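Local atomic coordinates of geranyltranstransferase (Stenotrophomonas maltophilia, PDB entry 7LBJ), a protein that probably catalyses the magnesium-dependent condensation of isopentenyl diphosphate with an allylic diphosphate, making farnesyl diphosphate or a longer prenyl diphosphate. Residues Ala16-Arg21 with Leu59-Gly64; Glu23-Ala28 with Ala77-Glu82; Asp99-Arg104 with Thr109-Asp114. All coordinates share one frame; numbering follows the deposited sequence. Where two conformers were deposited one is given.

Interaction 1: residues Ala16-Arg21 with Leu59-Gly64; sequences ARWRDR and LVYASG
The N-terminal helix 11-29 lies against helix 55-65 through an aromatic stack, with the indole of Trp18 laid over the ring and CB of Tyr61. The short axes come within 10.7 Å and run at 128° to each other, obliquely and more antiparallel than parallel. Stacking is offset: the centroids of the five-membered ring of Trp18 and the ring of Tyr61 are 4.6 Å apart, and the planes are inclined by 23°. The six-membered ring of Trp18 slides past the tyrosine ring to take a CH-pi contact instead. Tyr61 CB stands over the face of the six-membered ring of Trp18, 3.6 Å from its centroid and near the ring normal. The far rim of the indole reaches the next residue, with Trp18 CZ3 4.0 Å from Ala62 CB.

This pairing belongs to the predominantly helical polyprenyl synthase fold, and here it fills a buried layer between helices. On the far side of helix 55-65, Leu59 and Val60 pack on helix 176-201, while Ala62 also touches Leu288 and Leu291 of helix 286-297.

Arg21 approaches the other end of Tyr61. Its CG is anti to the backbone N (chi1 179°) and the chain stays extended as far as NE, which lays the aliphatic part across the phenol at about a right angle. Arg21 CD comes to 3.7 Å from Tyr61 OH. The hydroxyl lies at the edge of the guanidinium, near its plane, while the guanidinium and phenol planes are perpendicular. No hydrogen bond joins the two; both turn to Asp75, the first residue of helix 75-92, whose OD1 forms a salt bridge with Arg21 NE and a hydrogen bond with Tyr61 OH.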
ATOM      1  N   ALA A  16     -18.304 -18.356 -13.332  1.00 19.95           N
ATOM      2  CA  ALA A  16     -18.782 -17.329 -14.258  1.00 19.11           C
ATOM      3  C   ALA A  16     -19.485 -16.194 -13.513  1.00 20.33           C
ATOM      4  O   ALA A  16     -19.247 -15.009 -13.783  1.00 20.61           O
ATOM      5  CB  ALA A  16     -19.710 -17.964 -15.297  1.00 20.31           C
ATOM      6  N   ARG A  17     -20.359 -16.538 -12.566  1.00 20.10           N
ATOM      7  CA  ARG A  17     -21.066 -15.512 -11.808  0.53 23.45           C
ATOM      8  C   ARG A  17     -20.099 -14.631 -11.021  1.00 20.87           C
ATOM      9  O   ARG A  17     -20.247 -13.399 -10.993  1.00 19.38           O
ATOM     10  CB  ARG A  17     -22.079 -16.181 -10.878  0.53 25.71           C
ATOM     11  CG  ARG A  17     -22.788 -15.248  -9.928  0.53 29.02           C
ATOM     12  CD  ARG A  17     -23.513 -16.042  -8.860  0.53 33.26           C
ATOM     13  NE  ARG A  17     -24.573 -16.867  -9.422  0.53 28.10           N
ATOM     14  CZ  ARG A  17     -25.864 -16.583  -9.329  0.53 35.70           C
ATOM     15  NH1 ARG A  17     -26.292 -15.508  -8.687  0.53 36.22           N
ATOM     16  NH2 ARG A  17     -26.748 -17.399  -9.893  0.53 39.98           N
ATOM     17  N   TRP A  18     -19.098 -15.238 -10.377  1.00 19.94           N
ATOM     18  CA  TRP A  18     -18.146 -14.463  -9.577  1.00 16.57           C
ATOM     19  C   TRP A  18     -17.182 -13.653 -10.442  1.00 18.36           C
ATOM     20  O   TRP A  18     -16.773 -12.550 -10.048  1.00 16.86           O
ATOM     21  CB  TRP A  18     -17.362 -15.403  -8.654  1.00 14.41           C
ATOM     22  CG  TRP A  18     -18.228 -16.071  -7.628  1.00 13.88           C
ATOM     23  CD1 TRP A  18     -19.411 -15.618  -7.133  1.00 19.47           C
ATOM     24  CD2 TRP A  18     -17.965 -17.313  -6.965  1.00 13.91           C
ATOM     25  NE1 TRP A  18     -19.906 -16.497  -6.204  1.00 18.52           N
ATOM     26  CE2 TRP A  18     -19.034 -17.545  -6.075  1.00 19.58           C
ATOM     27  CE3 TRP A  18     -16.918 -18.238  -7.022  1.00 17.13           C
ATOM     28  CZ2 TRP A  18     -19.101 -18.683  -5.254  1.00 16.86           C
ATOM     29  CZ3 TRP A  18     -16.985 -19.370  -6.208  1.00 17.51           C
ATOM     30  CH2 TRP A  18     -18.068 -19.579  -5.338  1.00 16.67           C
ATOM     31  N   ARG A  19     -16.792 -14.179 -11.608  1.00 16.85           N
ATOM     32  CA  ARG A  19     -15.961 -13.395 -12.524  1.00 16.96           C
ATOM     33  C   ARG A  19     -16.711 -12.180 -13.061  1.00 19.69           C
ATOM     34  O   ARG A  19     -16.130 -11.095 -13.200  1.00 20.00           O
ATOM     35  CB  ARG A  19     -15.462 -14.274 -13.668  1.00 17.49           C
ATOM     36  CG  ARG A  19     -14.266 -15.156 -13.272  1.00 15.53           C
ATOM     37  CD  ARG A  19     -13.943 -16.252 -14.288  1.00 20.41           C
ATOM     38  NE  ARG A  19     -12.728 -16.972 -13.897  1.00 19.03           N
ATOM     39  CZ  ARG A  19     -12.464 -18.231 -14.209  1.00 17.98           C
ATOM     40  NH1 ARG A  19     -13.322 -18.970 -14.908  1.00 22.56           N
ATOM     41  NH2 ARG A  19     -11.322 -18.774 -13.793  1.00 19.91           N
ATOM     42  N   ASP A  20     -17.997 -12.338 -13.380  1.00 17.58           N
ATOM     43  CA  ASP A  20     -18.794 -11.177 -13.771  1.00 17.26           C
ATOM     44  C   ASP A  20     -18.954 -10.212 -12.610  1.00 19.02           C
ATOM     45  O   ASP A  20     -18.868  -8.992 -12.790  1.00 17.59           O
ATOM     46  CB  ASP A  20     -20.169 -11.616 -14.268  1.00 19.94           C
ATOM     47  CG  ASP A  20     -20.099 -12.339 -15.587  1.00 27.02           C
ATOM     48  OD1 ASP A  20     -19.085 -12.160 -16.298  1.00 27.98           O
ATOM     49  OD2 ASP A  20     -21.070 -13.061 -15.923  1.00 31.31           O
ATOM     50  N   ARG A  21     -19.200 -10.747 -11.416  1.00 16.91           N
ATOM     51  CA  ARG A  21     -19.414  -9.914 -10.243  1.00 19.46           C
ATOM     52  C   ARG A  21     -18.178  -9.075  -9.941  1.00 18.64           C
ATOM     53  O   ARG A  21     -18.282  -7.865  -9.701  1.00 18.04           O
ATOM     54  CB  ARG A  21     -19.784 -10.796  -9.047  1.00 20.46           C
ATOM     55  CG  ARG A  21     -20.010 -10.010  -7.789  1.00 23.41           C
ATOM     56  CD  ARG A  21     -20.562 -10.848  -6.651  1.00 19.71           C
ATOM     57  NE  ARG A  21     -20.989  -9.952  -5.581  1.00 19.68           N
ATOM     58  CZ  ARG A  21     -22.220  -9.493  -5.441  1.00 27.07           C
ATOM     59  NH1 ARG A  21     -23.200  -9.887  -6.246  1.00 26.65           N
ATOM     60  NH2 ARG A  21     -22.475  -8.602  -4.481  1.00 23.39           N
ATOM     61  N   LEU A  59     -10.956 -17.466  -5.089  1.00 11.58           N
ATOM     62  CA  LEU A  59     -10.634 -18.134  -3.835  1.00 12.35           C
ATOM     63  C   LEU A  59     -11.365 -17.493  -2.656  1.00 13.94           C
ATOM     64  O   LEU A  59     -11.822 -18.199  -1.753  1.00 12.60           O
ATOM     65  CB  LEU A  59      -9.127 -18.119  -3.601  1.00 16.45           C
ATOM     66  CG  LEU A  59      -8.310 -19.072  -4.486  1.00 14.10           C
ATOM     67  CD1 LEU A  59      -6.848 -18.621  -4.481  1.00 17.32           C
ATOM     68  CD2 LEU A  59      -8.418 -20.534  -3.981  1.00 16.41           C
ATOM     69  N   VAL A  60     -11.466 -16.156  -2.629  1.00 12.31           N
ATOM     70  CA  VAL A  60     -12.219 -15.499  -1.556  1.00 11.13           C
ATOM     71  C   VAL A  60     -13.675 -15.950  -1.580  1.00 14.76           C
ATOM     72  O   VAL A  60     -14.247 -16.350  -0.557  1.00 14.42           O
ATOM     73  CB  VAL A  60     -12.115 -13.961  -1.675  1.00 11.99           C
ATOM     74  CG1 VAL A  60     -13.051 -13.287  -0.663  1.00 11.56           C
ATOM     75  CG2 VAL A  60     -10.661 -13.495  -1.451  1.00 11.61           C
ATOM     76  N   TYR A  61     -14.308 -15.876  -2.749  1.00 12.46           N
ATOM     77  CA  TYR A  61     -15.713 -16.253  -2.825  1.00 13.61           C
ATOM     78  C   TYR A  61     -15.906 -17.734  -2.507  1.00 15.14           C
ATOM     79  O   TYR A  61     -16.856 -18.105  -1.808  1.00 15.14           O
ATOM     80  CB  TYR A  61     -16.259 -15.940  -4.208  1.00 14.08           C
ATOM     81  CG  TYR A  61     -16.439 -14.466  -4.531  1.00 14.43           C
ATOM     82  CD1 TYR A  61     -17.285 -13.655  -3.765  1.00 15.57           C
ATOM     83  CD2 TYR A  61     -15.816 -13.906  -5.647  1.00 15.01           C
ATOM     84  CE1 TYR A  61     -17.486 -12.293  -4.102  1.00 16.28           C
ATOM     85  CE2 TYR A  61     -16.021 -12.545  -6.000  1.00 15.33           C
ATOM     86  CZ  TYR A  61     -16.843 -11.757  -5.222  1.00 17.93           C
ATOM     87  OH  TYR A  61     -17.035 -10.436  -5.579  1.00 14.13           O
ATOM     88  N   ALA A  62     -15.026 -18.591  -3.032  1.00 13.22           N
ATOM     89  CA  ALA A  62     -15.194 -20.035  -2.867  1.00 16.98           C
ATOM     90  C   ALA A  62     -14.976 -20.434  -1.417  1.00 15.31           C
ATOM     91  O   ALA A  62     -15.640 -21.342  -0.903  1.00 15.84           O
ATOM     92  CB  ALA A  62     -14.220 -20.801  -3.769  1.00 15.24           C
ATOM     93  N   SER A  63     -14.042 -19.765  -0.748  1.00 14.35           N
ATOM     94  CA  SER A  63     -13.824 -20.014   0.672  0.56 15.04           C
ATOM     95  C   SER A  63     -15.025 -19.550   1.487  1.00 15.45           C
ATOM     96  O   SER A  63     -15.506 -20.270   2.370  1.00 16.11           O
ATOM     97  CB  SER A  63     -12.543 -19.310   1.128  0.56 13.39           C
ATOM     98  OG  SER A  63     -12.232 -19.594   2.481  0.56 14.36           O
ATOM     99  N   GLY A  64     -15.520 -18.342   1.205  1.00 13.77           N
ATOM    100  CA  GLY A  64     -16.721 -17.895   1.889  1.00 16.52           C
ATOM    101  C   GLY A  64     -17.893 -18.808   1.601  1.00 19.96           C
ATOM    102  O   GLY A  64     -18.764 -19.006   2.458  1.00 17.23           O
TER

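Interaction 2: residues Glu23-Ala28 with Ala77-Glu82; sequences ESQLDA and AAMSVE
The short axes of 23-28 and 77-82 pass 10.3 Å apart at an angle of 76°, and the nearest alpha carbons across the crossing are those of Leu26 and Met79, 6.6 Å apart. Met79 contributes the larger share from its helix. Met79 SD lies 3.6 Å from Gln25 O, beside the backbone of helix 11-29, and rests on Gln25 CB. A bend at the last torsion (chi3 -77°) then turns the methyl toward the amide end of Gln25, leaving Met79 CE 3.8 Å from Gln25 OE1. The two chains cross at about a right angle. Leu26 instead runs alongside Met79 in the opposite direction, bringing Leu26 CD2 to 3.8 Å from Met79 CG. The other methyl, Leu26 CD1, faces Glu82 CG at a longer 4.3 Å.

Glu82 therefore offers its methylene to the leucine while its carboxylate OE2 forms a salt bridge with Arg54. Glu23, a turn before Leu26, binds that same arginine through OE1. No hydrogen bond spans the two segments: their direct contact is van der Waals packing of aliphatic and thioether groups, with the sulfur lying against a backbone oxygen, whereas the polar tie between the helices is made indirectly, through Arg54.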
ATOM      1  N   GLU A  23     -15.743  -8.203 -11.935  1.00 15.74           N
ATOM      2  CA  GLU A  23     -15.567  -7.201 -12.981  1.00 13.67           C
ATOM      3  C   GLU A  23     -16.426  -5.967 -12.708  1.00 18.64           C
ATOM      4  O   GLU A  23     -15.949  -4.823 -12.802  1.00 18.52           O
ATOM      5  CB  GLU A  23     -15.913  -7.802 -14.340  1.00 16.25           C
ATOM      6  CG  GLU A  23     -15.450  -6.962 -15.511  1.00 20.20           C
ATOM      7  CD  GLU A  23     -13.941  -6.992 -15.687  1.00 19.49           C
ATOM      8  OE1 GLU A  23     -13.308  -8.004 -15.303  1.00 18.82           O
ATOM      9  OE2 GLU A  23     -13.390  -5.997 -16.209  1.00 21.06           O
ATOM     10  N   SER A  24     -17.697  -6.182 -12.366  1.00 16.12           N
ATOM     11  CA  SER A  24     -18.602  -5.061 -12.124  0.55 19.16           C
ATOM     12  C   SER A  24     -18.219  -4.302 -10.859  1.00 16.89           C
ATOM     13  O   SER A  24     -18.331  -3.069 -10.806  1.00 18.63           O
ATOM     14  CB  SER A  24     -20.039  -5.568 -12.021  0.55 19.51           C
ATOM     15  OG  SER A  24     -20.924  -4.512 -11.699  0.55 21.50           O
ATOM     16  N   GLN A  25     -17.788  -5.030  -9.823  1.00 16.87           N
ATOM     17  CA  GLN A  25     -17.423  -4.398  -8.562  1.00 20.08           C
ATOM     18  C   GLN A  25     -16.174  -3.545  -8.729  1.00 19.45           C
ATOM     19  O   GLN A  25     -16.110  -2.413  -8.236  1.00 18.50           O
ATOM     20  CB  GLN A  25     -17.203  -5.465  -7.487  1.00 17.47           C
ATOM     21  CG  GLN A  25     -18.484  -6.132  -7.022  1.00 20.29           C
ATOM     22  CD  GLN A  25     -19.239  -5.277  -6.031  1.00 25.82           C
ATOM     23  OE1 GLN A  25     -18.634  -4.581  -5.226  1.00 25.01           O
ATOM     24  NE2 GLN A  25     -20.567  -5.333  -6.077  1.00 26.68           N
ATOM     25  N   LEU A  26     -15.164  -4.082  -9.408  1.00 15.50           N
ATOM     26  CA  LEU A  26     -13.941  -3.320  -9.637  1.00 17.73           C
ATOM     27  C   LEU A  26     -14.206  -2.091 -10.497  1.00 18.55           C
ATOM     28  O   LEU A  26     -13.621  -1.025 -10.267  1.00 17.20           O
ATOM     29  CB  LEU A  26     -12.894  -4.220 -10.292  1.00 14.77           C
ATOM     30  CG  LEU A  26     -12.265  -5.281  -9.394  1.00 14.19           C
ATOM     31  CD1 LEU A  26     -11.590  -6.372 -10.262  1.00 15.82           C
ATOM     32  CD2 LEU A  26     -11.249  -4.690  -8.389  1.00 20.15           C
ATOM     33  N   ASP A  27     -15.062  -2.220 -11.512  1.00 17.28           N
ATOM     34  CA  ASP A  27     -15.372  -1.062 -12.344  1.00 17.02           C
ATOM     35  C   ASP A  27     -16.009   0.047 -11.514  1.00 20.17           C
ATOM     36  O   ASP A  27     -15.675   1.230 -11.677  1.00 21.30           O
ATOM     37  CB  ASP A  27     -16.286  -1.476 -13.502  1.00 21.99           C
ATOM     38  CG  ASP A  27     -16.766  -0.293 -14.331  1.00 31.13           C
ATOM     39  OD1 ASP A  27     -15.929   0.375 -14.985  1.00 28.62           O
ATOM     40  OD2 ASP A  27     -17.990  -0.031 -14.332  1.00 42.61           O
ATOM     41  N   ALA A  28     -16.903  -0.316 -10.593  1.00 19.62           N
ATOM     42  CA  ALA A  28     -17.549   0.704  -9.768  1.00 18.69           C
ATOM     43  C   ALA A  28     -16.607   1.241  -8.693  1.00 21.55           C
ATOM     44  O   ALA A  28     -16.777   2.378  -8.244  1.00 23.06           O
ATOM     45  CB  ALA A  28     -18.814   0.138  -9.122  1.00 22.44           C
ATOM     46  N   ALA A  77     -13.179  -8.028   0.283  1.00 13.56           N
ATOM     47  CA  ALA A  77     -12.022  -8.912   0.392  1.00 13.07           C
ATOM     48  C   ALA A  77     -11.598  -9.403  -0.978  1.00 13.22           C
ATOM     49  O   ALA A  77     -10.398  -9.450  -1.282  1.00 13.18           O
ATOM     50  CB  ALA A  77     -12.322 -10.104   1.304  1.00 16.40           C
ATOM     51  N   ALA A  78     -12.569  -9.781  -1.807  1.00 12.81           N
ATOM     52  CA  ALA A  78     -12.262 -10.301  -3.140  1.00 13.03           C
ATOM     53  C   ALA A  78     -11.602  -9.239  -4.008  1.00 13.70           C
ATOM     54  O   ALA A  78     -10.616  -9.518  -4.705  1.00 13.82           O
ATOM     55  CB  ALA A  78     -13.531 -10.840  -3.807  1.00 14.15           C
ATOM     56  N   MET A  79     -12.103  -8.003  -3.963  1.00 12.08           N
ATOM     57  CA  MET A  79     -11.434  -6.944  -4.711  1.00 12.48           C
ATOM     58  C   MET A  79     -10.033  -6.682  -4.170  1.00 13.31           C
ATOM     59  O   MET A  79      -9.092  -6.451  -4.944  1.00 11.79           O
ATOM     60  CB  MET A  79     -12.265  -5.657  -4.669  1.00 13.96           C
ATOM     61  CG  MET A  79     -13.493  -5.703  -5.547  1.00 16.07           C
ATOM     62  SD  MET A  79     -14.266  -4.064  -5.675  1.00 18.21           S
ATOM     63  CE  MET A  79     -15.079  -4.004  -4.090  1.00 16.87           C
ATOM     64  N   SER A  80      -9.868  -6.692  -2.853  1.00 12.88           N
ATOM     65  CA  SER A  80      -8.576  -6.291  -2.297  1.00 10.05           C
ATOM     66  C   SER A  80      -7.461  -7.223  -2.771  1.00 12.07           C
ATOM     67  O   SER A  80      -6.351  -6.768  -3.072  1.00  9.82           O
ATOM     68  CB  SER A  80      -8.630  -6.243  -0.765  1.00 14.87           C
ATOM     69  OG  SER A  80      -8.587  -7.549  -0.201  1.00 15.47           O
ATOM     70  N   VAL A  81      -7.740  -8.527  -2.889  1.00 12.25           N
ATOM     71  CA  VAL A  81      -6.632  -9.401  -3.259  1.00 11.53           C
ATOM     72  C   VAL A  81      -6.314  -9.255  -4.735  1.00 14.46           C
ATOM     73  O   VAL A  81      -5.149  -9.416  -5.132  1.00 12.67           O
ATOM     74  CB  VAL A  81      -6.892 -10.874  -2.870  1.00 10.70           C
ATOM     75  CG1 VAL A  81      -6.966 -11.011  -1.354  1.00 12.55           C
ATOM     76  CG2 VAL A  81      -8.172 -11.410  -3.531  1.00 12.92           C
ATOM     77  N   GLU A  82      -7.321  -8.956  -5.570  1.00 13.76           N
ATOM     78  CA  GLU A  82      -7.058  -8.742  -6.993  1.00 13.05           C
ATOM     79  C   GLU A  82      -6.316  -7.432  -7.221  1.00 15.41           C
ATOM     80  O   GLU A  82      -5.467  -7.356  -8.121  1.00 13.02           O
ATOM     81  CB  GLU A  82      -8.368  -8.769  -7.798  1.00 12.91           C
ATOM     82  CG  GLU A  82      -8.205  -8.792  -9.320  1.00 14.20           C
ATOM     83  CD  GLU A  82      -7.577 -10.080  -9.854  1.00 15.59           C
ATOM     84  OE1 GLU A  82      -7.250 -10.978  -9.054  1.00 18.10           O
ATOM     85  OE2 GLU A  82      -7.409 -10.206 -11.088  1.00 19.51           O
TER

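Interaction 3: residues Asp99-Arg104 with Thr109-Asp114; sequences DDALRR and THVAFD. With EDO (1,2-ethanediol), chain D.
An imidazole carbon pointed at a backbone oxygen is the odd feature here: His110 CE1 lies only 3.0 Å from Asp100 O. The oxygen sits at the edge of the ring, near its plane, a placement consistent with a C-H···O approach. His110 NE2 is 3.5 Å from Asp100 O, at an angle too poor for a hydrogen bond. Asp100 O has a conventional donor in Thr108 OG1.

His110 NE2 is engaged by water instead. A water in the ring plane lies 2.9 Å from His110 NE2. The same water donates to Asp99 OD1, 2.7 Å away, linking the histidine to the carboxylate indirectly. The imidazole reaches back to the loop because its CG lies between the backbone N and the carbonyl carbon (chi1 68°). At another part of the ring edge, His110 CD2 is 3.6 Å from C1 of an ethanediol, probably carried over from the crystallisation liquor. In that molecule O2 donates a hydrogen bond to His110 O at 2.6 Å, so it touches both the side chain and the backbone of this residue.

An apolar contact lies alongside, where Val111 CG2 rests 4.0 Å from Ala101 CA.

The segment 99-104 directly follows the aspartate-rich DDLPAMD sequence, which matches the first aspartate-rich motif that binds magnesium in this family. Asp93, a member of that sequence, forms a salt bridge with Arg103 and shares a backbone hydrogen bond with Asp100. From there the chain makes the small antiparallel hairpin of strands 102-103 and 106-107 and enters the short helix 109-112. That helix is backed by Tyr46 of helix 38-46, which touches Thr109 and Ala112, while His110 leans on Glu115 and Ala118 of helix 115-134.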
ATOM      1  N   ASP A  99      10.794  -6.200 -17.043  1.00 24.26           N
ATOM      2  CA  ASP A  99      10.952  -5.556 -18.344  1.00 28.39           C
ATOM      3  C   ASP A  99      10.113  -6.265 -19.411  1.00 30.54           C
ATOM      4  O   ASP A  99      10.626  -6.760 -20.417  1.00 32.26           O
ATOM      5  CB  ASP A  99      12.433  -5.513 -18.733  1.00 28.44           C
ATOM      6  CG  ASP A  99      12.690  -4.706 -19.990  1.00 33.54           C
ATOM      7  OD1 ASP A  99      11.833  -3.877 -20.347  1.00 32.61           O
ATOM      8  OD2 ASP A  99      13.748  -4.915 -20.624  1.00 34.79           O
ATOM      9  N   ASP A 100       8.805  -6.317 -19.170  1.00 28.25           N
ATOM     10  CA  ASP A 100       7.869  -6.943 -20.098  1.00 30.75           C
ATOM     11  C   ASP A 100       7.087  -5.893 -20.867  1.00 31.06           C
ATOM     12  O   ASP A 100       6.576  -4.932 -20.282  1.00 29.14           O
ATOM     13  CB  ASP A 100       6.890  -7.851 -19.368  1.00 28.00           C
ATOM     14  CG  ASP A 100       7.584  -8.924 -18.583  1.00 36.97           C
ATOM     15  OD1 ASP A 100       8.377  -9.682 -19.184  1.00 36.52           O
ATOM     16  OD2 ASP A 100       7.343  -8.995 -17.354  1.00 43.97           O
ATOM     17  N   ALA A 101       6.966  -6.106 -22.175  1.00 24.98           N
ATOM     18  CA  ALA A 101       6.229  -5.211 -23.053  1.00 29.51           C
ATOM     19  C   ALA A 101       4.807  -5.679 -23.332  1.00 27.74           C
ATOM     20  O   ALA A 101       3.988  -4.869 -23.772  1.00 26.63           O
ATOM     21  CB  ALA A 101       6.971  -5.043 -24.384  1.00 34.65           C
ATOM     22  N   LEU A 102       4.491  -6.951 -23.083  1.00 25.49           N
ATOM     23  CA  LEU A 102       3.171  -7.502 -23.345  1.00 30.58           C
ATOM     24  C   LEU A 102       2.700  -8.306 -22.144  1.00 34.90           C
ATOM     25  O   LEU A 102       3.485  -9.017 -21.513  1.00 35.77           O
ATOM     26  CB  LEU A 102       3.179  -8.398 -24.582  1.00 34.40           C
ATOM     27  CG  LEU A 102       3.275  -7.707 -25.935  1.00 34.34           C
ATOM     28  CD1 LEU A 102       3.460  -8.764 -27.017  1.00 40.95           C
ATOM     29  CD2 LEU A 102       2.033  -6.871 -26.211  1.00 33.04           C
ATOM     30  N   ARG A 103       1.415  -8.175 -21.822  1.00 37.20           N
ATOM     31  CA  ARG A 103       0.784  -8.994 -20.793  1.00 38.30           C
ATOM     32  C   ARG A 103      -0.598  -9.371 -21.295  1.00 39.47           C
ATOM     33  O   ARG A 103      -1.414  -8.489 -21.587  1.00 39.92           O
ATOM     34  CB  ARG A 103       0.690  -8.267 -19.448  1.00 34.10           C
ATOM     35  CG  ARG A 103      -0.051  -9.085 -18.384  1.00 36.84           C
ATOM     36  CD  ARG A 103       0.059  -8.479 -16.974  1.00 30.36           C
ATOM     37  NE  ARG A 103       1.430  -8.485 -16.473  1.00 28.38           N
ATOM     38  CZ  ARG A 103       2.059  -9.573 -16.047  1.00 34.55           C
ATOM     39  NH1 ARG A 103       1.466 -10.757 -16.048  1.00 34.89           N
ATOM     40  NH2 ARG A 103       3.314  -9.474 -15.611  1.00 33.41           N
ATOM     41  N   ARG A 104      -0.853 -10.673 -21.397  1.00 48.01           N
ATOM     42  CA  ARG A 104      -2.114 -11.186 -21.926  1.00 54.49           C
ATOM     43  C   ARG A 104      -2.445 -10.533 -23.268  1.00 46.09           C
ATOM     44  O   ARG A 104      -3.533  -9.990 -23.475  1.00 47.63           O
ATOM     45  CB  ARG A 104      -3.248 -10.986 -20.915  1.00 54.42           C
ATOM     46  N   THR A 109       1.384  -1.869 -18.782  1.00 18.16           N
ATOM     47  CA  THR A 109       0.873  -0.543 -18.441  1.00 19.22           C
ATOM     48  C   THR A 109       1.893   0.558 -18.725  1.00 20.19           C
ATOM     49  O   THR A 109       1.527   1.648 -19.180  1.00 18.58           O
ATOM     50  CB  THR A 109       0.428  -0.515 -16.974  1.00 16.81           C
ATOM     51  OG1 THR A 109      -0.608  -1.486 -16.784  1.00 17.70           O
ATOM     52  CG2 THR A 109      -0.115   0.882 -16.580  1.00 15.39           C
ATOM     53  N   HIS A 110       3.181   0.301 -18.477  1.00 19.41           N
ATOM     54  CA  HIS A 110       4.179   1.335 -18.733  1.00 20.20           C
ATOM     55  C   HIS A 110       4.425   1.547 -20.226  1.00 24.06           C
ATOM     56  O   HIS A 110       4.876   2.635 -20.618  1.00 21.03           O
ATOM     57  CB  HIS A 110       5.501   1.004 -18.020  1.00 23.23           C
ATOM     58  CG  HIS A 110       6.206  -0.186 -18.588  1.00 20.91           C
ATOM     59  ND1 HIS A 110       5.946  -1.473 -18.173  1.00 23.62           N
ATOM     60  CD2 HIS A 110       7.154  -0.285 -19.553  1.00 23.15           C
ATOM     61  CE1 HIS A 110       6.701  -2.316 -18.863  1.00 22.22           C
ATOM     62  NE2 HIS A 110       7.443  -1.619 -19.702  1.00 24.19           N
ATOM     63  N   VAL A 111       4.122   0.548 -21.068  1.00 21.05           N
ATOM     64  CA  VAL A 111       4.170   0.748 -22.516  1.00 23.57           C
ATOM     65  C   VAL A 111       2.934   1.504 -22.995  1.00 22.85           C
ATOM     66  O   VAL A 111       3.036   2.437 -23.798  1.00 26.69           O
ATOM     67  CB  VAL A 111       4.325  -0.603 -23.245  1.00 23.66           C
ATOM     68  CG1 VAL A 111       4.357  -0.402 -24.770  1.00 27.53           C
ATOM     69  CG2 VAL A 111       5.580  -1.308 -22.799  1.00 26.60           C
ATOM     70  N   ALA A 112       1.748   1.126 -22.508  1.00 23.07           N
ATOM     71  CA  ALA A 112       0.530   1.832 -22.899  1.00 23.72           C
ATOM     72  C   ALA A 112       0.545   3.283 -22.445  1.00 25.83           C
ATOM     73  O   ALA A 112      -0.018   4.153 -23.122  1.00 24.96           O
ATOM     74  CB  ALA A 112      -0.697   1.116 -22.328  1.00 21.89           C
ATOM     75  N   PHE A 113       1.157   3.563 -21.290  1.00 21.40           N
ATOM     76  CA  PHE A 113       1.192   4.908 -20.743  1.00 22.11           C
ATOM     77  C   PHE A 113       2.647   5.338 -20.704  1.00 27.74           C
ATOM     78  O   PHE A 113       3.222   5.664 -21.751  1.00 26.28           O
ATOM     79  CB  PHE A 113       0.470   4.941 -19.385  1.00 18.86           C
ATOM     80  CG  PHE A 113      -1.005   4.631 -19.497  1.00 20.12           C
ATOM     81  CD1 PHE A 113      -1.450   3.313 -19.514  1.00 21.03           C
ATOM     82  CD2 PHE A 113      -1.934   5.649 -19.649  1.00 27.46           C
ATOM     83  CE1 PHE A 113      -2.806   3.020 -19.651  1.00 19.96           C
ATOM     84  CE2 PHE A 113      -3.293   5.358 -19.785  1.00 24.39           C
ATOM     85  CZ  PHE A 113      -3.720   4.049 -19.786  1.00 21.87           C
ATOM     86  N   ASP A 114       3.279   5.362 -19.530  1.00 22.55           N
ATOM     87  CA  ASP A 114       4.708   5.617 -19.388  1.00 23.82           C
ATOM     88  C   ASP A 114       5.109   5.071 -18.027  1.00 22.18           C
ATOM     89  O   ASP A 114       4.263   4.625 -17.250  1.00 18.86           O
ATOM     90  CB  ASP A 114       5.049   7.105 -19.532  1.00 27.05           C
ATOM     91  CG  ASP A 114       4.193   7.983 -18.645  1.00 25.98           C
ATOM     92  OD1 ASP A 114       4.268   7.841 -17.416  1.00 22.95           O
ATOM     93  OD2 ASP A 114       3.434   8.812 -19.177  1.00 35.82           O
TER
HETATM   94  C1  EDO D 302       7.970   2.373 -21.858  1.00 39.52           C
HETATM   95  O1  EDO D 302       9.124   2.479 -21.011  1.00 42.33           O
HETATM   96  C2  EDO D 302       7.409   3.760 -22.152  1.00 38.11           C
HETATM   97  O2  EDO D 302       6.087   3.651 -22.713  1.00 41.80           O
HETATM   98  O   HOH W   1       9.316  -3.317 -21.170  1.00 37.62           O

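Interactions 1 and 2 are neighbours, their centres about 10 Å apart, and both use helix 11-29: its earlier part packs on helix 55-65 and its later part on helix 75-92. Their segments alternate along the chain. They also touch directly, with Tyr61 CZ 3.7 Å from Ala78 CB, so the three helices form one continuous packed group. Interaction 3 follows in series. Its centre lies about 28 Å from that of interaction 1 and about 22 Å from that of interaction 2, without touching either. Helix 75-92 runs from this group toward the aspartate-rich region, connecting the buried helical packing with the surface hairpin of interaction 3.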